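PDB 4QTO: betaine aldehyde dehydrogenase from Staphylococcus aureus subsp. aureus COL, which catalyses the oxidation of betaine aldehyde to glycine betaine with NAD as cofactor. Local coordinates for residues A[116-126]-A[345-356]; A[333-343]-A[390-400]. All blocks are in the same frame, centred on the assembly; numbering follows the deposited sequence.

Contact 1 of 2, residues A[116-126]-A[345-356]; sequences RLETLDTGKTL and GFDADTEMGPVI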
loop_
_atom_site.group_PDB
_atom_site.type_symbol
_atom_site.label_atom_id
_atom_site.label_comp_id
_atom_site.label_asym_id
_atom_site.label_seq_id
_atom_site.Cartn_x
_atom_site.Cartn_y
_atom_site.Cartn_z
ATOM N N ARG A 116 25.714 5.582 -29.434
ATOM C CA ARG A 116 26.099 5.844 -30.810
ATOM C C ARG A 116 25.123 5.226 -31.817
ATOM O O ARG A 116 24.748 5.858 -32.803
ATOM C CB ARG A 116 27.554 5.394 -31.074
ATOM C CG ARG A 116 28.546 6.212 -30.291
ATOM C CD ARG A 116 29.997 5.803 -30.522
ATOM N NE ARG A 116 30.860 6.734 -29.801
ATOM C CZ ARG A 116 31.250 7.928 -30.266
ATOM N NH1 ARG A 116 32.026 8.703 -29.513
ATOM N NH2 ARG A 116 30.887 8.360 -31.477
ATOM N N LEU A 117 24.701 3.997 -31.565
ATOM C CA LEU A 117 23.753 3.326 -32.430
ATOM C C LEU A 117 22.408 4.078 -32.452
ATOM O O LEU A 117 21.778 4.213 -33.508
ATOM C CB LEU A 117 23.575 1.893 -31.922
ATOM C CG LEU A 117 22.804 0.961 -32.838
ATOM C CD1 LEU A 117 23.462 0.958 -34.206
ATOM C CD2 LEU A 117 22.718 -0.428 -32.242
ATOM N N GLU A 118 21.978 4.595 -31.296
ATOM C CA GLU A 118 20.711 5.307 -31.211
ATOM C C GLU A 118 20.782 6.629 -31.994
ATOM O O GLU A 118 19.844 6.979 -32.718
ATOM C CB GLU A 118 20.295 5.546 -29.753
ATOM C CG GLU A 118 18.805 5.808 -29.539
ATOM C CD GLU A 118 17.952 4.538 -29.666
ATOM O OE1 GLU A 118 17.979 3.874 -30.713
ATOM O OE2 GLU A 118 17.186 4.206 -28.747
ATOM N N THR A 119 21.911 7.332 -31.904
ATOM C CA THR A 119 22.084 8.576 -32.650
ATOM C C THR A 119 22.170 8.286 -34.138
ATOM O O THR A 119 21.614 9.051 -34.964
ATOM C CB THR A 119 23.324 9.329 -32.131
ATOM O OG1 THR A 119 22.941 10.012 -30.944
ATOM C CG2 THR A 119 23.858 10.332 -33.120
ATOM N N LEU A 120 22.830 7.184 -34.507
ATOM C CA LEU A 120 22.933 6.844 -35.928
ATOM C C LEU A 120 21.549 6.565 -36.524
ATOM O O LEU A 120 21.241 7.009 -37.628
ATOM C CB LEU A 120 23.817 5.605 -36.124
ATOM C CG LEU A 120 24.106 5.209 -37.571
ATOM C CD1 LEU A 120 25.019 6.223 -38.213
ATOM C CD2 LEU A 120 24.744 3.828 -37.604
ATOM N N ASP A 121 20.729 5.822 -35.783
ATOM C CA ASP A 121 19.409 5.391 -36.268
ATOM C C ASP A 121 18.351 6.489 -36.216
ATOM O O ASP A 121 17.474 6.587 -37.093
ATOM C CB ASP A 121 18.951 4.200 -35.387
ATOM C CG ASP A 121 17.978 3.210 -36.098
ATOM O OD1 ASP A 121 17.679 3.366 -37.302
ATOM O OD2 ASP A 121 17.503 2.265 -35.392
ATOM N N THR A 122 18.395 7.321 -35.177
ATOM C CA THR A 122 17.309 8.292 -34.966
ATOM C C THR A 122 17.661 9.744 -35.205
ATOM O O THR A 122 16.766 10.588 -35.213
ATOM C CB THR A 122 16.753 8.219 -33.538
ATOM O OG1 THR A 122 17.716 8.742 -32.599
ATOM C CG2 THR A 122 16.346 6.783 -33.171
ATOM N N GLY A 123 18.957 10.054 -35.271
ATOM C CA GLY A 123 19.407 11.394 -35.608
ATOM C C GLY A 123 19.626 12.341 -34.446
ATOM O O GLY A 123 20.248 13.380 -34.637
ATOM N N LYS A 124 19.156 11.999 -33.247
ATOM C CA LYS A 124 19.303 12.943 -32.110
ATOM C C LYS A 124 20.754 13.035 -31.665
ATOM O O LYS A 124 21.568 12.188 -31.999
ATOM C CB LYS A 124 18.367 12.633 -30.939
ATOM C CG LYS A 124 18.724 11.435 -30.116
ATOM C CD LYS A 124 17.681 11.359 -29.002
ATOM C CE LYS A 124 18.139 10.482 -27.886
ATOM N NZ LYS A 124 18.290 9.069 -28.291
ATOM N N THR A 125 21.069 14.085 -30.907
ATOM C CA THR A 125 22.436 14.277 -30.487
ATOM C C THR A 125 22.983 13.146 -29.628
ATOM O O THR A 125 22.259 12.493 -28.887
ATOM C CB THR A 125 22.665 15.609 -29.753
ATOM O OG1 THR A 125 22.018 15.580 -28.477
ATOM C CG2 THR A 125 22.237 16.797 -30.574
ATOM N N LEU A 126 24.292 12.944 -29.732
ATOM C CA LEU A 126 24.941 11.930 -28.931
ATOM C C LEU A 126 24.752 12.212 -27.438
ATOM O O LEU A 126 24.519 11.272 -26.665
ATOM C CB LEU A 126 26.409 11.821 -29.366
ATOM C CG LEU A 126 27.175 10.684 -28.722
ATOM C CD1 LEU A 126 26.557 9.352 -29.114
ATOM C CD2 LEU A 126 28.622 10.784 -29.165
ATOM N N GLY A 345 24.196 14.754 -35.309
ATOM C CA GLY A 345 24.134 14.403 -33.900
ATOM C C GLY A 345 25.460 13.942 -33.304
ATOM O O GLY A 345 25.654 14.004 -32.086
ATOM N N PHE A 346 26.383 13.460 -34.139
ATOM C CA PHE A 346 27.704 13.060 -33.634
ATOM C C PHE A 346 28.632 14.228 -33.373
ATOM O O PHE A 346 29.665 14.049 -32.724
ATOM C CB PHE A 346 28.361 12.078 -34.578
ATOM C CG PHE A 346 27.727 10.715 -34.550
ATOM C CD1 PHE A 346 27.989 9.857 -33.505
ATOM C CD2 PHE A 346 26.911 10.279 -35.594
ATOM C CE1 PHE A 346 27.435 8.577 -33.483
ATOM C CE2 PHE A 346 26.357 9.006 -35.571
ATOM C CZ PHE A 346 26.620 8.166 -34.511
ATOM N N ASP A 347 28.313 15.410 -33.900
ATOM C CA ASP A 347 29.173 16.597 -33.725
ATOM C C ASP A 347 28.803 17.312 -32.420
ATOM O O ASP A 347 27.634 17.610 -32.169
ATOM C CB ASP A 347 29.054 17.535 -34.940
ATOM C CG ASP A 347 29.690 16.943 -36.222
ATOM O OD1 ASP A 347 30.559 16.038 -36.118
ATOM O OD2 ASP A 347 29.352 17.402 -37.342
ATOM N N ALA A 348 29.803 17.591 -31.599
ATOM C CA ALA A 348 29.587 18.179 -30.274
ATOM C C ALA A 348 28.863 19.514 -30.238
ATOM O O ALA A 348 28.169 19.801 -29.266
ATOM C CB ALA A 348 30.919 18.298 -29.531
ATOM N N ASP A 349 29.006 20.319 -31.289
ATOM C CA ASP A 349 28.360 21.626 -31.343
ATOM C C ASP A 349 26.874 21.580 -31.705
ATOM O O ASP A 349 26.149 22.553 -31.496
ATOM C CB ASP A 349 29.055 22.526 -32.364
ATOM C CG ASP A 349 30.420 22.995 -31.915
ATOM O OD1 ASP A 349 30.807 22.759 -30.750
ATOM O OD2 ASP A 349 31.101 23.633 -32.737
ATOM N N THR A 350 26.419 20.463 -32.251
ATOM C CA THR A 350 25.019 20.352 -32.662
ATOM C C THR A 350 24.058 20.421 -31.469
ATOM O O THR A 350 24.267 19.770 -30.442
ATOM C CB THR A 350 24.790 19.038 -33.399
ATOM O OG1 THR A 350 25.607 19.015 -34.582
ATOM C CG2 THR A 350 23.323 18.859 -33.774
ATOM N N GLU A 351 23.016 21.242 -31.619
ATOM C CA GLU A 351 21.971 21.393 -30.615
ATOM C C GLU A 351 20.681 20.687 -31.060
ATOM O O GLU A 351 19.881 20.266 -30.221
ATOM C CB GLU A 351 21.729 22.869 -30.330
ATOM C CG GLU A 351 22.935 23.509 -29.666
ATOM C CD GLU A 351 22.925 25.017 -29.679
ATOM O OE1 GLU A 351 21.956 25.634 -30.175
ATOM O OE2 GLU A 351 23.927 25.590 -29.223
ATOM N N MET A 352 20.470 20.561 -32.370
ATOM C CA MET A 352 19.278 19.926 -32.900
ATOM C C MET A 352 19.618 19.178 -34.173
ATOM O O MET A 352 20.216 19.738 -35.112
ATOM C CB MET A 352 18.167 20.950 -33.186
ATOM C CG MET A 352 16.784 20.345 -33.263
ATOM S SD MET A 352 15.460 21.541 -33.615
ATOM C CE MET A 352 15.409 21.408 -35.380
ATOM N N GLY A 353 19.237 17.922 -34.205
ATOM C CA GLY A 353 19.434 17.086 -35.383
ATOM C C GLY A 353 18.270 17.153 -36.382
ATOM O O GLY A 353 17.393 18.019 -36.292
ATOM N N PRO A 354 18.256 16.234 -37.348
ATOM C CA PRO A 354 17.202 16.154 -38.321
ATOM C C PRO A 354 15.951 15.493 -37.791
ATOM O O PRO A 354 15.952 14.974 -36.655
ATOM C CB PRO A 354 17.800 15.246 -39.389
ATOM C CG PRO A 354 18.647 14.308 -38.591
ATOM C CD PRO A 354 19.239 15.151 -37.503
ATOM N N VAL A 355 14.875 15.528 -38.583
ATOM C CA VAL A 355 13.662 14.776 -38.268
ATOM C C VAL A 355 13.840 13.385 -38.873
ATOM O O VAL A 355 14.772 13.139 -39.627
ATOM C CB VAL A 355 12.340 15.462 -38.669
ATOM C CG1 VAL A 355 12.183 16.782 -37.923
ATOM C CG2 VAL A 355 12.218 15.652 -40.181
ATOM N N ILE A 356 12.922 12.490 -38.566
ATOM C CA ILE A 356 13.181 11.057 -38.760
ATOM C C ILE A 356 13.107 10.467 -40.157
ATOM O O ILE A 356 13.841 9.515 -40.457
ATOM C CB ILE A 356 12.275 10.246 -37.802
ATOM C CG1 ILE A 356 12.781 8.830 -37.562
ATOM C CG2 ILE A 356 10.839 10.223 -38.302
ATOM C CD1 ILE A 356 14.117 8.753 -36.848
HETATM O O HOH W 1 31.157 11.562 -31.868
HETATM O O HOH W 2 15.125 6.678 -39.395
HETATM O O HOH W 3 14.996 12.397 -36.270
HETATM O O HOH W 4 22.232 13.268 -36.618
#

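Contact 2 of 2, residues A[333-343]-A[390-400]; sequences LIDRVKKIKLG and LKDGLFFEPTV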
loop_
_atom_site.group_PDB
_atom_site.type_symbol
_atom_site.label_atom_id
_atom_site.label_comp_id
_atom_site.label_asym_id
_atom_site.label_seq_id
_atom_site.Cartn_x
_atom_site.Cartn_y
_atom_site.Cartn_z
ATOM N N LEU A 333 12.052 34.532 -27.342
ATOM C CA LEU A 333 12.041 33.169 -27.865
ATOM C C LEU A 333 12.522 33.152 -29.320
ATOM O O LEU A 333 13.404 32.375 -29.695
ATOM C CB LEU A 333 10.641 32.578 -27.763
ATOM C CG LEU A 333 10.498 31.167 -28.327
ATOM C CD1 LEU A 333 11.308 30.203 -27.489
ATOM C CD2 LEU A 333 9.045 30.744 -28.357
ATOM N N ILE A 334 11.949 34.026 -30.130
ATOM C CA ILE A 334 12.313 34.121 -31.555
ATOM C C ILE A 334 13.800 34.407 -31.738
ATOM O O ILE A 334 14.468 33.752 -32.552
ATOM C CB ILE A 334 11.455 35.162 -32.273
ATOM C CG1 ILE A 334 10.015 34.656 -32.388
ATOM C CG2 ILE A 334 12.009 35.454 -33.667
ATOM C CD1 ILE A 334 9.001 35.731 -32.700
ATOM N N ASP A 335 14.333 35.353 -30.966
ATOM C CA ASP A 335 15.755 35.681 -31.035
ATOM C C ASP A 335 16.627 34.458 -30.725
ATOM O O ASP A 335 17.680 34.258 -31.351
ATOM C CB ASP A 335 16.100 36.796 -30.028
ATOM C CG ASP A 335 15.560 38.154 -30.433
ATOM O OD1 ASP A 335 14.914 38.279 -31.503
ATOM O OD2 ASP A 335 15.763 39.116 -29.642
ATOM N N ARG A 336 16.201 33.619 -29.764
ATOM C CA ARG A 336 16.978 32.445 -29.444
ATOM C C ARG A 336 16.828 31.358 -30.503
ATOM O O ARG A 336 17.791 30.640 -30.801
ATOM C CB ARG A 336 16.556 31.891 -28.075
ATOM C CG ARG A 336 16.939 32.771 -26.906
ATOM C CD ARG A 336 18.423 32.731 -26.583
ATOM N NE ARG A 336 18.879 31.443 -26.075
ATOM C CZ ARG A 336 18.704 31.018 -24.831
ATOM N NH1 ARG A 336 18.055 31.774 -23.941
ATOM N NH2 ARG A 336 19.181 29.842 -24.476
ATOM N N VAL A 337 15.618 31.185 -31.026
ATOM C CA VAL A 337 15.367 30.153 -32.032
ATOM C C VAL A 337 16.280 30.360 -33.240
ATOM O O VAL A 337 16.779 29.390 -33.815
ATOM C CB VAL A 337 13.881 30.074 -32.425
ATOM C CG1 VAL A 337 13.667 29.218 -33.664
ATOM C CG2 VAL A 337 13.084 29.513 -31.260
ATOM N N LYS A 338 16.538 31.620 -33.578
ATOM C CA LYS A 338 17.432 31.942 -34.706
ATOM C C LYS A 338 18.866 31.458 -34.512
ATOM O O LYS A 338 19.604 31.297 -35.500
ATOM C CB LYS A 338 17.471 33.457 -34.949
ATOM C CG LYS A 338 16.169 34.029 -35.481
ATOM C CD LYS A 338 16.253 35.543 -35.558
ATOM C CE LYS A 338 14.983 36.133 -36.140
ATOM N NZ LYS A 338 15.059 37.619 -36.153
ATOM N N LYS A 339 19.276 31.235 -33.269
ATOM C CA LYS A 339 20.629 30.831 -32.937
ATOM C C LYS A 339 20.810 29.320 -32.760
ATOM O O LYS A 339 21.923 28.876 -32.558
ATOM C CB LYS A 339 21.070 31.504 -31.643
ATOM C CG LYS A 339 21.010 33.037 -31.645
ATOM C CD LYS A 339 21.485 33.561 -30.302
ATOM C CE LYS A 339 21.174 35.034 -30.102
ATOM N NZ LYS A 339 21.778 35.873 -31.156
ATOM N N ILE A 340 19.724 28.544 -32.782
ATOM C CA ILE A 340 19.810 27.103 -32.582
ATOM C C ILE A 340 20.710 26.469 -33.635
ATOM O O ILE A 340 20.545 26.726 -34.830
ATOM C CB ILE A 340 18.417 26.434 -32.588
ATOM C CG1 ILE A 340 17.591 26.911 -31.367
ATOM C CG2 ILE A 340 18.537 24.923 -32.589
ATOM C CD1 ILE A 340 16.186 26.361 -31.318
ATOM N N LYS A 341 21.671 25.667 -33.181
ATOM C CA LYS A 341 22.638 25.043 -34.059
ATOM C C LYS A 341 22.179 23.684 -34.585
ATOM O O LYS A 341 22.062 22.723 -33.812
ATOM C CB LYS A 341 23.972 24.899 -33.318
ATOM C CG LYS A 341 24.641 26.230 -32.982
ATOM C CD LYS A 341 26.053 26.015 -32.420
ATOM C CE LYS A 341 26.908 27.273 -32.481
ATOM N NZ LYS A 341 26.296 28.403 -31.746
ATOM N N LEU A 342 21.928 23.608 -35.884
ATOM C CA LEU A 342 21.536 22.361 -36.546
ATOM C C LEU A 342 22.745 21.635 -37.091
ATOM O O LEU A 342 23.688 22.259 -37.583
ATOM C CB LEU A 342 20.558 22.635 -37.701
ATOM C CG LEU A 342 19.051 22.650 -37.357
ATOM C CD1 LEU A 342 18.699 23.482 -36.148
ATOM C CD2 LEU A 342 18.256 23.100 -38.589
ATOM N N GLY A 343 22.701 20.309 -37.048
ATOM C CA GLY A 343 23.792 19.533 -37.605
ATOM C C GLY A 343 23.736 18.050 -37.273
ATOM O O GLY A 343 22.711 17.521 -36.882
ATOM N N LEU A 390 23.618 20.587 -44.536
ATOM C CA LEU A 390 22.289 20.142 -44.114
ATOM C C LEU A 390 21.424 19.730 -45.309
ATOM O O LEU A 390 20.379 19.122 -45.138
ATOM C CB LEU A 390 21.575 21.268 -43.357
ATOM C CG LEU A 390 22.272 21.889 -42.150
ATOM C CD1 LEU A 390 21.427 23.004 -41.599
ATOM C CD2 LEU A 390 22.537 20.867 -41.054
ATOM N N LYS A 391 21.881 20.004 -46.530
ATOM C CA LYS A 391 21.055 19.740 -47.703
ATOM C C LYS A 391 20.710 18.287 -47.987
ATOM O O LYS A 391 19.640 18.006 -48.501
ATOM C CB LYS A 391 21.694 20.407 -48.937
ATOM C CG LYS A 391 20.797 20.425 -50.158
ATOM C CD LYS A 391 21.113 21.638 -51.023
ATOM C CE LYS A 391 20.693 22.923 -50.302
ATOM N NZ LYS A 391 20.899 24.185 -51.073
ATOM N N ASP A 392 21.584 17.362 -47.635
ATOM C CA ASP A 392 21.312 15.956 -47.885
ATOM C C ASP A 392 20.501 15.282 -46.794
ATOM O O ASP A 392 20.013 14.174 -46.999
ATOM C CB ASP A 392 22.616 15.178 -48.059
ATOM C CG ASP A 392 23.356 15.553 -49.327
ATOM O OD1 ASP A 392 22.743 16.154 -50.250
ATOM O OD2 ASP A 392 24.557 15.217 -49.404
ATOM N N GLY A 393 20.378 15.943 -45.643
ATOM C CA GLY A 393 19.674 15.372 -44.501
ATOM C C GLY A 393 18.231 15.826 -44.383
ATOM O O GLY A 393 17.781 16.741 -45.055
ATOM N N LEU A 394 17.525 15.214 -43.435
ATOM C CA LEU A 394 16.117 15.491 -43.235
ATOM C C LEU A 394 15.895 16.597 -42.211
ATOM O O LEU A 394 15.172 16.434 -41.233
ATOM C CB LEU A 394 15.410 14.207 -42.811
ATOM C CG LEU A 394 15.430 13.087 -43.869
ATOM C CD1 LEU A 394 15.061 11.768 -43.257
ATOM C CD2 LEU A 394 14.458 13.423 -44.988
ATOM N N PHE A 395 16.516 17.743 -42.458
ATOM C CA PHE A 395 16.399 18.869 -41.553
ATOM C C PHE A 395 15.168 19.738 -41.801
ATOM O O PHE A 395 14.653 19.858 -42.931
ATOM C CB PHE A 395 17.671 19.714 -41.579
ATOM C CG PHE A 395 18.846 19.033 -40.970
ATOM C CD1 PHE A 395 19.066 19.136 -39.601
ATOM C CD2 PHE A 395 19.686 18.259 -41.731
ATOM C CE1 PHE A 395 20.138 18.485 -39.015
ATOM C CE2 PHE A 395 20.744 17.603 -41.149
ATOM C CZ PHE A 395 20.981 17.735 -39.790
ATOM N N PHE A 396 14.687 20.307 -40.701
ATOM C CA PHE A 396 13.577 21.243 -40.741
ATOM C C PHE A 396 13.900 22.306 -39.684
ATOM O O PHE A 396 14.302 21.966 -38.577
ATOM C CB PHE A 396 12.236 20.579 -40.499
ATOM C CG PHE A 396 11.079 21.469 -40.861
ATOM C CD1 PHE A 396 10.622 21.510 -42.170
ATOM C CD2 PHE A 396 10.491 22.261 -39.928
ATOM C CE1 PHE A 396 9.591 22.358 -42.534
ATOM C CE2 PHE A 396 9.448 23.098 -40.280
ATOM C CZ PHE A 396 9.008 23.152 -41.568
ATOM N N GLU A 397 13.765 23.577 -40.061
ATOM C CA GLU A 397 14.150 24.643 -39.162
ATOM C C GLU A 397 13.284 24.716 -37.909
ATOM O O GLU A 397 12.082 24.484 -37.980
ATOM C CB GLU A 397 14.056 25.981 -39.856
ATOM C CG GLU A 397 15.089 26.195 -40.955
ATOM C CD GLU A 397 14.840 27.481 -41.753
ATOM O OE1 GLU A 397 13.713 28.064 -41.730
ATOM O OE2 GLU A 397 15.779 27.865 -42.484
ATOM N N PRO A 398 13.893 25.073 -36.766
ATOM C CA PRO A 398 13.062 25.274 -35.571
ATOM C C PRO A 398 12.142 26.445 -35.854
ATOM O O PRO A 398 12.565 27.492 -36.404
ATOM C CB PRO A 398 14.060 25.532 -34.452
ATOM C CG PRO A 398 15.314 25.937 -35.143
ATOM C CD PRO A 398 15.322 25.233 -36.485
ATOM N N THR A 399 10.882 26.275 -35.470
ATOM C CA THR A 399 9.829 27.174 -35.895
ATOM C C THR A 399 8.970 27.674 -34.748
ATOM O O THR A 399 8.671 26.914 -33.809
ATOM C CB THR A 399 8.933 26.377 -36.875
ATOM O OG1 THR A 399 9.735 25.864 -37.957
ATOM C CG2 THR A 399 7.790 27.187 -37.427
ATOM N N VAL A 400 8.579 28.952 -34.808
ATOM C CA VAL A 400 7.660 29.539 -33.829
ATOM C C VAL A 400 6.465 30.102 -34.623
ATOM O O VAL A 400 6.642 30.866 -35.583
ATOM C CB VAL A 400 8.277 30.696 -33.026
ATOM C CG1 VAL A 400 7.261 31.257 -32.030
ATOM C CG2 VAL A 400 9.542 30.237 -32.311
#

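Contact 1 of 2, residues A[116-126]-A[345-356]
Thr119 sets its methyl over the centre of the Phe346 ring, a CH-pi contact with CG2 3.7 Å from the ring centroid and 10° off the normal. OG1 stands beside the backbone N and anti to the carbonyl carbon (chi1 -80°), which leaves CG2 facing the ring while OG1 donates a 2.8 Å hydrogen bond to Lys124 O. Around the ring, Arg116 CB lies in plane at the edge, Leu120 CD1 packs on CE2, and the Arg116 guanidinium, 6° from parallel to the ring, approaches CD1 obliquely through NH2. Leu126 CD2 lies above one face of the guanidinium, toward its rim; Glu112 holds NE in a salt bridge.

Next to this cluster, Leu126 N donates to Gly345 O (2.9 Å) from above the carbonyl plane. Thr125, the N-cap of helix 126-146, packs its CG2 against Thr350 O at 3.6 Å. Gly123, with positive phi, is the first residue beyond helix 111-122, and its O rests on Pro354 CD.

Water 4 joins Gly123 O to Gly345 N, water 3 Thr122 O to Pro354 O, and water 1 Arg116 NH2 to Phe346 O. One direct bond and these waters thus satisfy backbone polar groups of a largely buried contact, whose apolar part centres on Phe346.

Contact 2 of 2, residues A[333-343]-A[390-400]
Leu390 opens the segment by laying CD2 against Gly343 CA at 3.9 Å and CD1 against Leu342 CB. The contact belongs to the alpha/beta domain of the aldehyde dehydrogenase fold: helix 323-337 and the chain leaving it pack along the approach to strand 399-402 of the seven-stranded mixed sheet. A type I turn from Leu390 to Gly393 then reverses the chain, and Leu394 centres an inverse gamma turn.

Phe395 comes back beneath Leu390, whose CD2 sits 3.6 Å above the ring plane, over its centre. The ring edge meets a backbone carbonyl, Gly343 O lying near the ring plane, while Leu342 CG approaches CD1 obliquely at 4.2 Å. Phe396 points its side chain away to Ile364 and Glu365 of helix 358-373, but its carbonyl O lies near Leu342 CD2.

Pro398 fills the middle of the contact. Leu342 CD1 reaches the CD corner of the proline ring, 3.8 Å away; CB and CG take Ile340 CD1, which slides past in the opposite direction, and CB also meets Val337 CG1. Ile340 in turn packs on Phe518 of the second subunit. Thr399 turns away, its OG1 donating to Glu397 O and also hydrogen-bonded to Gly382 N, and the strand begins here.

Val400 points back to the helix, where its neighbours include Val380 of strand 377-380. Its CG2, anti to the carbonyl carbon, meets Val337 CG2 at 3.8 Å and Leu333 CD2 at 4.0 Å. Ile334 flanks the same valine, CG1 standing 4.4 Å from Val400 CB.

How the contacts relate
The centres of contacts 1 and 2 lie about 14 Å apart, on the same side of the chain's centre. Their segments alternate along the chain, in the order 116-126, 333-343, 345-356, 390-400, so the path running on from helix 323-337 serves contact 2 first and contact 1 just after. Probable hydrogen bonds join them directly: Glu351 N to Lys341 O and Val355 N to Leu394 O, both 2.8 Å, with Pro354 N packed on Phe395 CE1. Contact 1 ties the loop after helix 323-337 to helices 111-122 and 126-146, while contact 2 carries segment 390-400 into strand 399-402 of the seven-stranded sheet. Both touch the second subunit, placing this junction beside its C-terminal residues Trp517 to Lys520.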